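PDB 3O9Z: lipopolysaccharide biosynthesis protein wbpB from Thermus thermophilus, which probably acts as an NAD-dependent sugar dehydrogenase in the biosynthesis of 2,3-diacetamido-2,3-dideoxy-D-mannuronic acid for lipopolysaccharide. Local coordinates for residues S77-N82 with L100-L105; P104-P109 with E286-A291; V129-V134 with D264-V269; G178-N183 with T210-Y215. One frame throughout, in Å; residues are numbered along the deposited sequence.

Interaction 1 (S77-N82 with L100-L105). With NAD (nicotinamide-adenine-dinucleotide), chain E; AKG (2-oxoglutaric acid), chain F.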
# COMPACT_ATOMS: atom_id res chain seq x y z
N SER A 77 -6.28 14.34 -17.00
CA SER A 77 -7.32 14.52 -15.97
C SER A 77 -6.84 13.94 -14.65
O SER A 77 -6.28 12.85 -14.59
CB SER A 77 -8.61 13.83 -16.37
OG SER A 77 -9.23 14.38 -17.53
N ILE A 78 -7.11 14.66 -13.57
CA ILE A 78 -6.45 14.35 -12.30
C ILE A 78 -7.53 14.18 -11.22
O ILE A 78 -8.19 15.13 -10.81
CB ILE A 78 -5.43 15.46 -11.89
CG1 ILE A 78 -4.27 15.43 -12.90
CG2 ILE A 78 -4.92 15.33 -10.48
CD1 ILE A 78 -3.37 16.71 -12.83
N ALA A 79 -7.68 12.94 -10.78
CA ALA A 79 -8.67 12.58 -9.72
C ALA A 79 -7.97 11.90 -8.55
O ALA A 79 -8.58 11.05 -7.87
CB ALA A 79 -9.76 11.73 -10.32
N SER A 80 -6.71 12.22 -8.30
CA SER A 80 -5.90 11.76 -7.18
C SER A 80 -6.19 12.56 -5.90
O SER A 80 -6.90 13.59 -5.99
CB SER A 80 -4.42 11.83 -7.57
OG SER A 80 -4.16 13.20 -7.93
N PRO A 81 -5.65 12.14 -4.73
CA PRO A 81 -5.76 12.94 -3.49
C PRO A 81 -5.17 14.34 -3.67
O PRO A 81 -4.31 14.57 -4.56
CB PRO A 81 -4.93 12.16 -2.47
CG PRO A 81 -5.10 10.69 -2.96
CD PRO A 81 -5.02 10.83 -4.46
N ASN A 82 -5.70 15.31 -2.94
CA ASN A 82 -5.50 16.72 -3.23
C ASN A 82 -4.05 17.10 -3.28
O ASN A 82 -3.71 17.96 -4.12
CB ASN A 82 -6.23 17.58 -2.19
CG ASN A 82 -7.73 17.28 -2.16
OD1 ASN A 82 -8.30 16.68 -3.06
ND2 ASN A 82 -8.37 17.78 -1.09
N LEU A 100 -6.49 18.93 -16.30
CA LEU A 100 -7.81 19.21 -15.81
C LEU A 100 -7.92 18.49 -14.48
O LEU A 100 -8.11 17.26 -14.44
CB LEU A 100 -8.94 18.74 -16.71
CG LEU A 100 -10.39 18.90 -16.22
CD1 LEU A 100 -10.65 20.29 -15.56
CD2 LEU A 100 -11.47 18.55 -17.24
N SER A 101 -7.81 19.26 -13.42
CA SER A 101 -7.71 18.67 -12.09
C SER A 101 -9.02 18.80 -11.32
O SER A 101 -9.71 19.81 -11.40
CB SER A 101 -6.64 19.39 -11.30
OG SER A 101 -6.45 18.85 -10.01
N GLU A 102 -9.35 17.75 -10.58
CA GLU A 102 -10.40 17.90 -9.56
C GLU A 102 -10.10 19.06 -8.64
O GLU A 102 -8.95 19.45 -8.42
CB GLU A 102 -10.55 16.60 -8.76
CG GLU A 102 -11.52 15.62 -9.41
CD GLU A 102 -12.96 16.11 -9.41
OE1 GLU A 102 -13.22 17.14 -8.70
OE2 GLU A 102 -13.84 15.48 -10.03
N LYS A 103 -11.16 19.52 -7.97
CA LYS A 103 -11.01 20.46 -6.86
C LYS A 103 -10.40 19.79 -5.63
O LYS A 103 -10.47 18.55 -5.49
CB LYS A 103 -12.34 21.17 -6.52
CG LYS A 103 -13.60 20.27 -6.45
CD LYS A 103 -13.56 19.08 -5.47
CE LYS A 103 -13.42 19.49 -4.01
NZ LYS A 103 -13.41 18.18 -3.22
N PRO A 104 -9.76 20.55 -4.77
CA PRO A 104 -9.26 21.94 -4.99
C PRO A 104 -8.17 21.82 -6.05
O PRO A 104 -7.43 20.84 -6.06
CB PRO A 104 -8.63 22.32 -3.64
CG PRO A 104 -8.16 20.95 -3.07
CD PRO A 104 -9.26 20.00 -3.50
N LEU A 105 -8.04 22.80 -6.94
CA LEU A 105 -7.02 22.71 -8.00
C LEU A 105 -5.64 22.38 -7.44
O LEU A 105 -4.96 21.46 -7.94
CB LEU A 105 -7.02 24.06 -8.78
CG LEU A 105 -6.15 24.13 -10.06
CD1 LEU A 105 -6.41 22.91 -10.91
CD2 LEU A 105 -6.52 25.41 -10.83
PA NAD E . -10.75 8.23 -3.43
O1A NAD E . -12.00 7.46 -3.65
O2A NAD E . -9.91 8.08 -2.15
O5B NAD E . -9.91 7.84 -4.71
C5B NAD E . -8.61 8.36 -4.74
C4B NAD E . -7.80 7.55 -5.77
O4B NAD E . -6.50 8.16 -5.99
C3B NAD E . -7.50 6.15 -5.17
O3B NAD E . -7.95 5.09 -6.04
C2B NAD E . -5.98 6.14 -4.93
O2B NAD E . -5.35 4.86 -5.06
C1B NAD E . -5.57 7.07 -6.11
N9A NAD E . -4.19 7.59 -5.92
C8A NAD E . -3.37 7.73 -4.84
N7A NAD E . -2.19 8.21 -5.21
C5A NAD E . -2.19 8.30 -6.58
C6A NAD E . -1.23 8.72 -7.57
N6A NAD E . 0.04 9.08 -7.20
N1A NAD E . -1.71 8.68 -8.81
C2A NAD E . -2.91 8.34 -9.26
N3A NAD E . -3.82 7.92 -8.34
C4A NAD E . -3.46 7.94 -7.06
O3 NAD E . -11.09 9.79 -3.57
PN NAD E . -12.12 10.56 -4.46
O1N NAD E . -13.35 10.88 -3.61
O2N NAD E . -12.31 9.86 -5.77
O5D NAD E . -11.44 12.00 -4.62
C5D NAD E . -10.56 12.08 -5.70
C4D NAD E . -10.40 13.58 -6.01
O4D NAD E . -11.68 14.00 -6.54
C3D NAD E . -10.07 14.48 -4.81
O3D NAD E . -9.29 15.60 -5.36
C2D NAD E . -11.46 15.02 -4.44
O2D NAD E . -11.40 16.31 -3.85
C1D NAD E . -12.25 15.07 -5.76
N1N NAD E . -13.69 14.92 -5.57
C2N NAD E . -14.51 15.77 -6.16
C3N NAD E . -15.88 15.72 -6.08
C7N NAD E . -16.62 16.80 -6.75
O7N NAD E . -16.13 17.44 -7.71
N7N NAD E . -17.88 16.94 -6.35
C4N NAD E . -16.44 14.68 -5.32
C5N NAD E . -15.55 13.75 -4.78
C6N NAD E . -14.17 13.86 -4.92
C1 AKG F . -15.89 15.65 -2.05
O1 AKG F . -16.41 14.74 -1.36
O2 AKG F . -14.67 15.74 -2.20
C2 AKG F . -16.69 16.60 -2.81
O5 AKG F . -16.11 17.46 -3.46
C3 AKG F . -18.19 16.55 -2.76
C4 AKG F . -18.66 17.53 -1.69
C5 AKG F . -20.15 17.45 -1.41
O3 AKG F . -20.69 16.34 -1.25
O4 AKG F . -20.80 18.50 -1.35
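Parallel pairing of S77 and I78 with L100 and S101 joins the two strands of a beta-alpha-beta unit (75-78, 85-94, 98-101) in the NAD-binding Rossmann fold, and the turns beyond them line the dinucleotide pocket. I78 N donates to L100 O at 2.9 Å, while I78 O takes E102 N in a straighter bond (173°). Further on the backbones part, and N82 and P104 span the gap: their side chains cross at about a right angle, with N82 CG 3.4 Å from P104 CD. A cis peptide precedes P104, the proline of the Glu-Lys-Pro sequence familiar in the GFO/IDH/MocA family.

N82 OD1 accepts NAD O3D at 2.7 Å; S177 O and N183 OD1 engage N82 ND2, which fixes the sense of the amide. E102 has its CG 3.3 Å from NAD O4D, and the bend at chi2 (-67°) then turns the carboxylate so that OE1 receives K103 N at 3.2 Å, on its anti side. E102 OE2 bonds H19 and H266, so a leucine in its place would probably strip both histidines of their shared acceptor. K103 starts from a cramped chi1 (45°) and curls at its next two bonds, bringing NZ 2.8 Å from NAD O2D and 2.8 Å from AKG O5. With N183 O as a third partner, this one amine ties the nicotinamide ribose to the keto oxygen of 2-oxoglutarate.

Interaction 2 (P104-P109 with E286-A291)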
# COMPACT_ATOMS: atom_id res chain seq x y z
N PRO A 104 -9.76 20.55 -4.77
CA PRO A 104 -9.26 21.94 -4.99
C PRO A 104 -8.17 21.82 -6.05
O PRO A 104 -7.43 20.84 -6.06
CB PRO A 104 -8.63 22.32 -3.64
CG PRO A 104 -8.16 20.95 -3.07
CD PRO A 104 -9.26 20.00 -3.50
N LEU A 105 -8.04 22.80 -6.94
CA LEU A 105 -7.02 22.71 -8.00
C LEU A 105 -5.64 22.38 -7.44
O LEU A 105 -4.96 21.46 -7.94
CB LEU A 105 -7.02 24.06 -8.78
CG LEU A 105 -6.15 24.13 -10.06
CD1 LEU A 105 -6.41 22.91 -10.91
CD2 LEU A 105 -6.52 25.41 -10.83
N VAL A 106 -5.18 23.12 -6.43
CA VAL A 106 -4.01 22.80 -5.64
C VAL A 106 -4.28 23.19 -4.19
O VAL A 106 -5.37 23.74 -3.91
CB VAL A 106 -2.70 23.47 -6.13
CG1 VAL A 106 -2.39 23.07 -7.59
CG2 VAL A 106 -2.84 25.04 -6.03
N LEU A 107 -3.36 22.91 -3.29
CA LEU A 107 -3.55 23.17 -1.86
C LEU A 107 -3.13 24.57 -1.47
O LEU A 107 -3.64 25.13 -0.51
CB LEU A 107 -2.84 22.13 -0.97
CG LEU A 107 -3.46 20.72 -1.01
CD1 LEU A 107 -2.63 19.84 -0.04
CD2 LEU A 107 -4.94 20.94 -0.61
N TRP A 108 -2.13 25.16 -2.14
CA TRP A 108 -1.50 26.40 -1.64
C TRP A 108 -1.42 27.50 -2.70
O TRP A 108 -1.12 27.25 -3.85
CB TRP A 108 -0.09 26.09 -1.15
CG TRP A 108 -0.05 25.11 -0.03
CD1 TRP A 108 0.18 23.76 -0.11
CD2 TRP A 108 -0.28 25.40 1.35
NE1 TRP A 108 0.12 23.20 1.15
CE2 TRP A 108 -0.17 24.18 2.07
CE3 TRP A 108 -0.56 26.57 2.07
CZ2 TRP A 108 -0.32 24.11 3.45
CZ3 TRP A 108 -0.75 26.48 3.46
CH2 TRP A 108 -0.60 25.27 4.13
N PRO A 109 -1.56 28.77 -2.27
CA PRO A 109 -1.25 29.88 -3.19
C PRO A 109 0.16 29.83 -3.81
O PRO A 109 0.24 30.20 -4.96
CB PRO A 109 -1.41 31.14 -2.31
CG PRO A 109 -2.45 30.68 -1.25
CD PRO A 109 -2.06 29.23 -0.96
N GLU A 286 -8.61 32.50 -5.78
CA GLU A 286 -9.12 33.14 -4.59
C GLU A 286 -9.64 32.19 -3.51
O GLU A 286 -9.33 32.33 -2.34
CB GLU A 286 -10.20 34.14 -4.96
CG GLU A 286 -10.89 34.80 -3.74
CD GLU A 286 -10.01 35.61 -2.82
OE1 GLU A 286 -10.45 35.95 -1.70
OE2 GLU A 286 -8.84 35.93 -3.17
N ALA A 287 -10.39 31.18 -3.95
CA ALA A 287 -10.90 30.23 -2.95
C ALA A 287 -9.80 29.38 -2.33
O ALA A 287 -9.84 29.10 -1.16
CB ALA A 287 -11.93 29.32 -3.61
N ILE A 288 -8.76 29.12 -3.13
CA ILE A 288 -7.58 28.48 -2.54
C ILE A 288 -6.82 29.31 -1.49
O ILE A 288 -6.40 28.84 -0.45
CB ILE A 288 -6.66 27.97 -3.69
CG1 ILE A 288 -7.32 26.75 -4.36
CG2 ILE A 288 -5.29 27.58 -3.16
CD1 ILE A 288 -6.79 26.49 -5.73
N ARG A 289 -6.79 30.62 -1.75
CA ARG A 289 -6.18 31.53 -0.79
C ARG A 289 -6.96 31.57 0.53
O ARG A 289 -6.40 31.47 1.60
CB ARG A 289 -6.06 32.92 -1.41
CG ARG A 289 -5.42 33.90 -0.47
CD ARG A 289 -5.50 35.32 -1.05
NE ARG A 289 -6.84 35.92 -0.97
CZ ARG A 289 -7.26 36.65 0.05
NH1 ARG A 289 -6.48 36.84 1.11
NH2 ARG A 289 -8.51 37.10 0.03
N VAL A 290 -8.29 31.63 0.41
CA VAL A 290 -9.15 31.59 1.59
C VAL A 290 -9.05 30.29 2.40
O VAL A 290 -8.82 30.25 3.61
CB VAL A 290 -10.62 31.81 1.21
CG1 VAL A 290 -11.52 31.68 2.43
CG2 VAL A 290 -10.80 33.16 0.55
N ALA A 291 -9.14 29.18 1.66
CA ALA A 291 -9.03 27.90 2.32
C ALA A 291 -7.69 27.68 3.00
O ALA A 291 -7.59 27.13 4.12
CB ALA A 291 -9.36 26.76 1.35
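L105 makes the first touch, setting its CB 3.9 Å from I288 CD1 at the end of the isoleucine's longer branch. V106 comes next and gives both its parts. Its CG2 meets the same methyl at 4.2 Å, while V106 O lies against the aliphatic flank of I288, 3.6 Å from CD1; that oxygen is buried here with no polar partner, a price paid for close packing. The other branch of I288 serves the following residues. CG2 stands anti to the backbone N (CG1 at chi1 -72°), which sends the two branches to different parts of the loop, with CG2 against the backbone of L107 and W108. A beta-branched residue suits the place because it fills two neighbouring hollows from one helical position.

The loop leads from strand 98-101 into helix 109-122 of the Rossmann domain, and I288 belongs to helix 281-294, which follows the antiparallel edge strand 279-280 of the same sheet. Cutting I288 back to an alanine would probably open a gap beside L105 and V106 and take away the methyl that P109 CD packs against.

L107 O turns to R295 NH1. W108 holds the N-cap position, with its backbone N bonded to E111 OE1 and its indole in a cation-pi contact with R295. P109, well placed in a first helical turn where no amide proton is needed, puts CD 4.2 Å from I288 CG2 and CG 3.9 Å from R289 CA. The guanidinium of R289 turns from the loop to E286, gripping the carboxylate side-on: NH2 bonds OE1 at 2.8 Å and NE bonds OE2 at 3.0 Å.

Interaction 3 (V129-V134 with D264-V269). With NAD (nicotinamide-adenine-dinucleotide), chain E.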
# COMPACT_ATOMS: atom_id res chain seq x y z
N VAL A 129 -12.05 21.33 -12.00
CA VAL A 129 -13.47 20.98 -11.92
C VAL A 129 -14.12 21.73 -10.74
O VAL A 129 -13.84 21.44 -9.57
CB VAL A 129 -13.66 19.46 -11.72
CG1 VAL A 129 -15.15 19.07 -11.59
CG2 VAL A 129 -13.00 18.72 -12.86
N LEU A 130 -14.95 22.70 -11.07
CA LEU A 130 -15.73 23.42 -10.06
C LEU A 130 -17.17 23.37 -10.53
O LEU A 130 -17.66 24.29 -11.18
CB LEU A 130 -15.26 24.89 -9.95
CG LEU A 130 -13.91 24.99 -9.24
CD1 LEU A 130 -13.15 26.29 -9.60
CD2 LEU A 130 -14.01 24.76 -7.75
N GLN A 131 -17.87 22.26 -10.31
CA GLN A 131 -19.17 22.13 -10.96
C GLN A 131 -20.22 23.09 -10.47
O GLN A 131 -21.23 23.23 -11.14
CB GLN A 131 -19.65 20.67 -10.88
CG GLN A 131 -20.20 20.23 -9.54
CD GLN A 131 -19.25 19.37 -8.73
OE1 GLN A 131 -19.70 18.43 -8.04
NE2 GLN A 131 -17.95 19.60 -8.84
N LEU A 132 -20.05 23.70 -9.30
CA LEU A 132 -21.07 24.69 -8.92
C LEU A 132 -21.15 25.85 -9.92
O LEU A 132 -22.21 26.48 -10.07
CB LEU A 132 -20.84 25.20 -7.49
CG LEU A 132 -21.05 24.17 -6.38
CD1 LEU A 132 -20.95 24.87 -5.03
CD2 LEU A 132 -22.38 23.51 -6.56
N ARG A 133 -20.05 26.14 -10.61
CA ARG A 133 -20.07 27.24 -11.58
C ARG A 133 -20.87 26.91 -12.85
O ARG A 133 -21.11 27.80 -13.67
CB ARG A 133 -18.66 27.69 -11.96
CG ARG A 133 -17.86 28.21 -10.79
CD ARG A 133 -16.58 28.84 -11.29
NE ARG A 133 -15.72 29.33 -10.23
CZ ARG A 133 -14.90 30.35 -10.38
NH1 ARG A 133 -14.86 31.01 -11.54
NH2 ARG A 133 -14.10 30.72 -9.40
N VAL A 134 -21.26 25.65 -13.02
CA VAL A 134 -22.17 25.30 -14.10
C VAL A 134 -23.54 24.83 -13.59
O VAL A 134 -24.39 24.35 -14.35
CB VAL A 134 -21.52 24.27 -15.08
CG1 VAL A 134 -20.22 24.87 -15.62
CG2 VAL A 134 -21.24 22.92 -14.38
N ASP A 264 -24.26 15.54 -11.12
CA ASP A 264 -24.59 15.32 -12.54
C ASP A 264 -24.08 16.40 -13.48
O ASP A 264 -24.76 16.69 -14.48
CB ASP A 264 -26.11 15.31 -12.67
CG ASP A 264 -26.65 13.94 -12.99
OD1 ASP A 264 -26.83 13.64 -14.20
OD2 ASP A 264 -26.88 13.17 -12.03
N LEU A 265 -22.94 17.03 -13.16
CA LEU A 265 -22.34 18.15 -13.93
C LEU A 265 -20.88 18.03 -14.42
O LEU A 265 -20.29 18.98 -14.97
CB LEU A 265 -22.41 19.43 -13.08
CG LEU A 265 -23.81 19.89 -12.73
CD1 LEU A 265 -23.85 20.76 -11.46
CD2 LEU A 265 -24.42 20.62 -13.91
N HIS A 266 -20.22 16.89 -14.22
CA HIS A 266 -18.84 16.79 -14.66
C HIS A 266 -18.70 16.89 -16.19
O HIS A 266 -17.71 17.39 -16.69
CB HIS A 266 -18.19 15.50 -14.16
CG HIS A 266 -17.61 15.61 -12.78
ND1 HIS A 266 -18.36 16.02 -11.69
CD2 HIS A 266 -16.35 15.41 -12.33
CE1 HIS A 266 -17.58 16.03 -10.62
NE2 HIS A 266 -16.37 15.65 -10.98
N THR A 267 -19.69 16.36 -16.91
CA THR A 267 -19.53 16.36 -18.37
C THR A 267 -19.58 17.81 -18.88
O THR A 267 -18.76 18.23 -19.70
CB THR A 267 -20.62 15.51 -19.01
OG1 THR A 267 -20.41 14.13 -18.66
CG2 THR A 267 -20.60 15.70 -20.54
N GLU A 268 -20.46 18.60 -18.27
CA GLU A 268 -20.46 20.03 -18.59
C GLU A 268 -19.19 20.82 -18.25
O GLU A 268 -18.74 21.62 -19.05
CB GLU A 268 -21.71 20.67 -17.98
CG GLU A 268 -21.79 22.18 -18.24
CD GLU A 268 -22.02 22.54 -19.69
OE1 GLU A 268 -22.50 21.68 -20.47
OE2 GLU A 268 -21.72 23.72 -20.00
N VAL A 269 -18.52 20.57 -17.12
CA VAL A 269 -17.20 21.11 -16.93
C VAL A 269 -16.24 20.72 -18.06
O VAL A 269 -15.39 21.51 -18.45
CB VAL A 269 -16.68 20.68 -15.53
CG1 VAL A 269 -15.29 21.16 -15.27
CG2 VAL A 269 -17.66 21.23 -14.48
PA NAD E . -10.75 8.23 -3.43
O1A NAD E . -12.00 7.46 -3.65
O2A NAD E . -9.91 8.08 -2.15
O5B NAD E . -9.91 7.84 -4.71
C5B NAD E . -8.61 8.36 -4.74
C4B NAD E . -7.80 7.55 -5.77
O4B NAD E . -6.50 8.16 -5.99
C3B NAD E . -7.50 6.15 -5.17
O3B NAD E . -7.95 5.09 -6.04
C2B NAD E . -5.98 6.14 -4.93
O2B NAD E . -5.35 4.86 -5.06
C1B NAD E . -5.57 7.07 -6.11
N9A NAD E . -4.19 7.59 -5.92
C8A NAD E . -3.37 7.73 -4.84
N7A NAD E . -2.19 8.21 -5.21
C5A NAD E . -2.19 8.30 -6.58
C6A NAD E . -1.23 8.72 -7.57
N6A NAD E . 0.04 9.08 -7.20
N1A NAD E . -1.71 8.68 -8.81
C2A NAD E . -2.91 8.34 -9.26
N3A NAD E . -3.82 7.92 -8.34
C4A NAD E . -3.46 7.94 -7.06
O3 NAD E . -11.09 9.79 -3.57
PN NAD E . -12.12 10.56 -4.46
O1N NAD E . -13.35 10.88 -3.61
O2N NAD E . -12.31 9.86 -5.77
O5D NAD E . -11.44 12.00 -4.62
C5D NAD E . -10.56 12.08 -5.70
C4D NAD E . -10.40 13.58 -6.01
O4D NAD E . -11.68 14.00 -6.54
C3D NAD E . -10.07 14.48 -4.81
O3D NAD E . -9.29 15.60 -5.36
C2D NAD E . -11.46 15.02 -4.44
O2D NAD E . -11.40 16.31 -3.85
C1D NAD E . -12.25 15.07 -5.76
N1N NAD E . -13.69 14.92 -5.57
C2N NAD E . -14.51 15.77 -6.16
C3N NAD E . -15.88 15.72 -6.08
C7N NAD E . -16.62 16.80 -6.75
O7N NAD E . -16.13 17.44 -7.71
N7N NAD E . -17.88 16.94 -6.35
C4N NAD E . -16.44 14.68 -5.32
C5N NAD E . -15.55 13.75 -4.78
C6N NAD E . -14.17 13.86 -4.92
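V129 and V269 mesh where the loop after strand 126-128 meets the first turn of helix 266-274. One methyl of V129, CG1, sits over a face of the H266 imidazole as a CH-pi contact, 3.9 Å from the ring centroid and 22° off its normal. The other, CG2, turns to V269 CG1 at 4.1 Å. V269 answers with a fork of its own: CG1 presses on the V129 backbone, while CG2 enters the hollow between Q131 CA and V134 CG2. Small branched side chains fit here because each must fill two shallow dips at once.

The 3-10 turn 131-134 makes a second notch, and L265, at the N-cap position of the helix, plugs it. L265 CB lies 3.7 Å from Q131 CB, CD1 comes close to Q131 O, and CD2 approaches V134 O. V134 and L265 slide past each other in opposite directions, with V134 CG2 against L265 CB at 3.9 Å. At the margin E268 brings its CG to V134 CB, 3.8 Å away, the two side chains crossing at a slant, and carries its carboxylate to R271.

Q131 leaves this apolar bed for the cofactor. Its chain bends at chi2 (-103°), turning the O and N of its amide to the nicotinamide carboxamide: OE1 receives NAD N7N at 2.9 Å, and NE2 donates to NAD O7N at 3.0 Å. Near the plane of the H266 ring, at its edge, lies the same NAD oxygen, while H266 NE2 is bonded to E102 OE2. A paired amide satisfies both the donor and the acceptor of the carboxamide, so the nicotinamide is probably fixed in rotation.

Interaction 4 (G178-N183 with T210-Y215)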
# COMPACT_ATOMS: atom_id res chain seq x y z
N GLY A 178 -5.79 19.11 2.83
CA GLY A 178 -5.91 20.52 3.19
C GLY A 178 -6.89 20.81 4.31
O GLY A 178 -7.03 21.96 4.73
N GLY A 179 -7.49 19.76 4.86
CA GLY A 179 -8.41 19.91 5.97
C GLY A 179 -9.84 20.03 5.44
O GLY A 179 -10.08 20.22 4.25
N LEU A 180 -10.82 19.96 6.34
CA LEU A 180 -12.24 19.98 5.97
C LEU A 180 -12.64 21.21 5.13
O LEU A 180 -13.35 21.09 4.14
CB LEU A 180 -13.07 19.84 7.26
CG LEU A 180 -14.58 19.79 7.02
CD1 LEU A 180 -14.91 18.46 6.39
CD2 LEU A 180 -15.30 19.92 8.37
N ALA A 181 -12.16 22.38 5.55
CA ALA A 181 -12.54 23.61 4.84
C ALA A 181 -11.97 23.69 3.43
O ALA A 181 -12.56 24.36 2.56
CB ALA A 181 -12.07 24.84 5.64
N THR A 182 -10.94 22.90 3.15
CA THR A 182 -10.44 22.80 1.79
C THR A 182 -11.15 21.67 1.05
O THR A 182 -11.73 21.86 -0.02
CB THR A 182 -8.95 22.53 1.79
OG1 THR A 182 -8.24 23.66 2.31
CG2 THR A 182 -8.43 22.29 0.36
N ASN A 183 -11.05 20.47 1.61
CA ASN A 183 -11.51 19.29 0.89
C ASN A 183 -12.98 19.37 0.56
O ASN A 183 -13.32 19.03 -0.56
CB ASN A 183 -11.23 18.02 1.69
CG ASN A 183 -11.48 16.78 0.87
OD1 ASN A 183 -10.98 16.67 -0.25
ND2 ASN A 183 -12.33 15.88 1.38
N THR A 210 -15.58 17.53 12.34
CA THR A 210 -16.71 17.42 11.44
C THR A 210 -17.42 18.75 11.21
O THR A 210 -18.35 18.76 10.40
CB THR A 210 -17.75 16.44 11.97
OG1 THR A 210 -18.07 16.87 13.30
CG2 THR A 210 -17.12 15.02 12.02
N VAL A 211 -16.97 19.83 11.83
CA VAL A 211 -17.66 21.13 11.67
C VAL A 211 -16.63 22.23 11.54
O VAL A 211 -15.66 22.29 12.33
CB VAL A 211 -18.46 21.49 12.91
CG1 VAL A 211 -18.99 22.95 12.82
CG2 VAL A 211 -19.64 20.48 13.10
N ASN A 212 -16.81 23.12 10.58
CA ASN A 212 -16.12 24.42 10.56
C ASN A 212 -17.19 25.48 10.34
O ASN A 212 -18.10 25.28 9.55
CB ASN A 212 -15.11 24.53 9.42
CG ASN A 212 -13.79 23.75 9.66
OD1 ASN A 212 -13.59 22.93 10.59
ND2 ASN A 212 -12.84 24.09 8.82
N ALA A 213 -17.07 26.62 11.01
CA ALA A 213 -17.98 27.73 10.76
C ALA A 213 -17.23 29.03 10.89
O ALA A 213 -16.21 29.10 11.61
CB ALA A 213 -19.09 27.72 11.80
N GLY A 214 -17.71 30.06 10.24
CA GLY A 214 -17.03 31.35 10.34
C GLY A 214 -17.77 32.45 9.61
O GLY A 214 -18.98 32.38 9.39
N TYR A 215 -17.02 33.49 9.27
CA TYR A 215 -17.56 34.70 8.62
C TYR A 215 -16.56 35.18 7.59
O TYR A 215 -15.34 35.07 7.80
CB TYR A 215 -17.75 35.77 9.71
CG TYR A 215 -18.19 37.13 9.23
CD1 TYR A 215 -19.54 37.34 8.91
CD2 TYR A 215 -17.27 38.15 9.04
CE1 TYR A 215 -19.96 38.56 8.46
CE2 TYR A 215 -17.72 39.41 8.58
CZ TYR A 215 -19.05 39.57 8.31
OH TYR A 215 -19.44 40.84 7.89
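The short helix 180-183 lies over the start of strand 211-218, nearest at A181 and N212, whose CA atoms are 6.8 Å apart. Two glycines bring the chain into that helix. G178 leaves the preceding helix 174-177 with positive phi (84°), and a CB there would collide with T182 CG2. G179, the N-cap residue, has phi 93°, where a side chain would jam against the carbonyl before it. G179 O closes the first turn by accepting both T182 N at 3.0 Å and N183 N at 2.8 Å.

No hydrogen bond links the two segments; contact rests on L180 and A181. L180 carries its CG anti to the backbone N (chi1 -178°), stretching the chain so that CD2 lies 3.7 Å from T210 C and 3.8 Å from V211 N. The leucine thus covers peptide backbone, and I229 packs beside it. A181, small enough for a close approach, sets its methyl against the side chain of N212, whose CB points toward the helix. V211 faces the other way, to F226 and S228.

Farther round the turn, N183 ND2 bonds Y166 OH, while R295 takes G178 O and T182 OG1. This is a short helix packed by L180 and A181 against the start of strand 211-218, in the antiparallel part of a mixed sheet in the C-terminal alpha/beta domain of the GFO/IDH/MocA family, with its last residue, N183, in the pocket of NAD and 2-oxoglutarate.

In the fold
Interactions 1 and 3 both border the NAD, their centres about 13 Å apart: interaction 1 holds the nicotinamide ribose, interaction 3 the carboxamide. E102 OE2 joins them, 2.7 Å from H266 NE2, as does S101 O, 2.9 Å from V129 N. Interaction 4 belongs to the other domain but reaches the pocket through N183, whose O is 2.8 Å from K103 NZ and whose OD1 is 3.0 Å from N82 ND2. Interaction 2 adjoins both, sharing P104 and L105 with interaction 1 and meeting interaction 4 where A291 CB lies 3.4 Å from T182 OG1. Interactions 3 and 4 do not touch, their nearest atoms being about 9 Å apart.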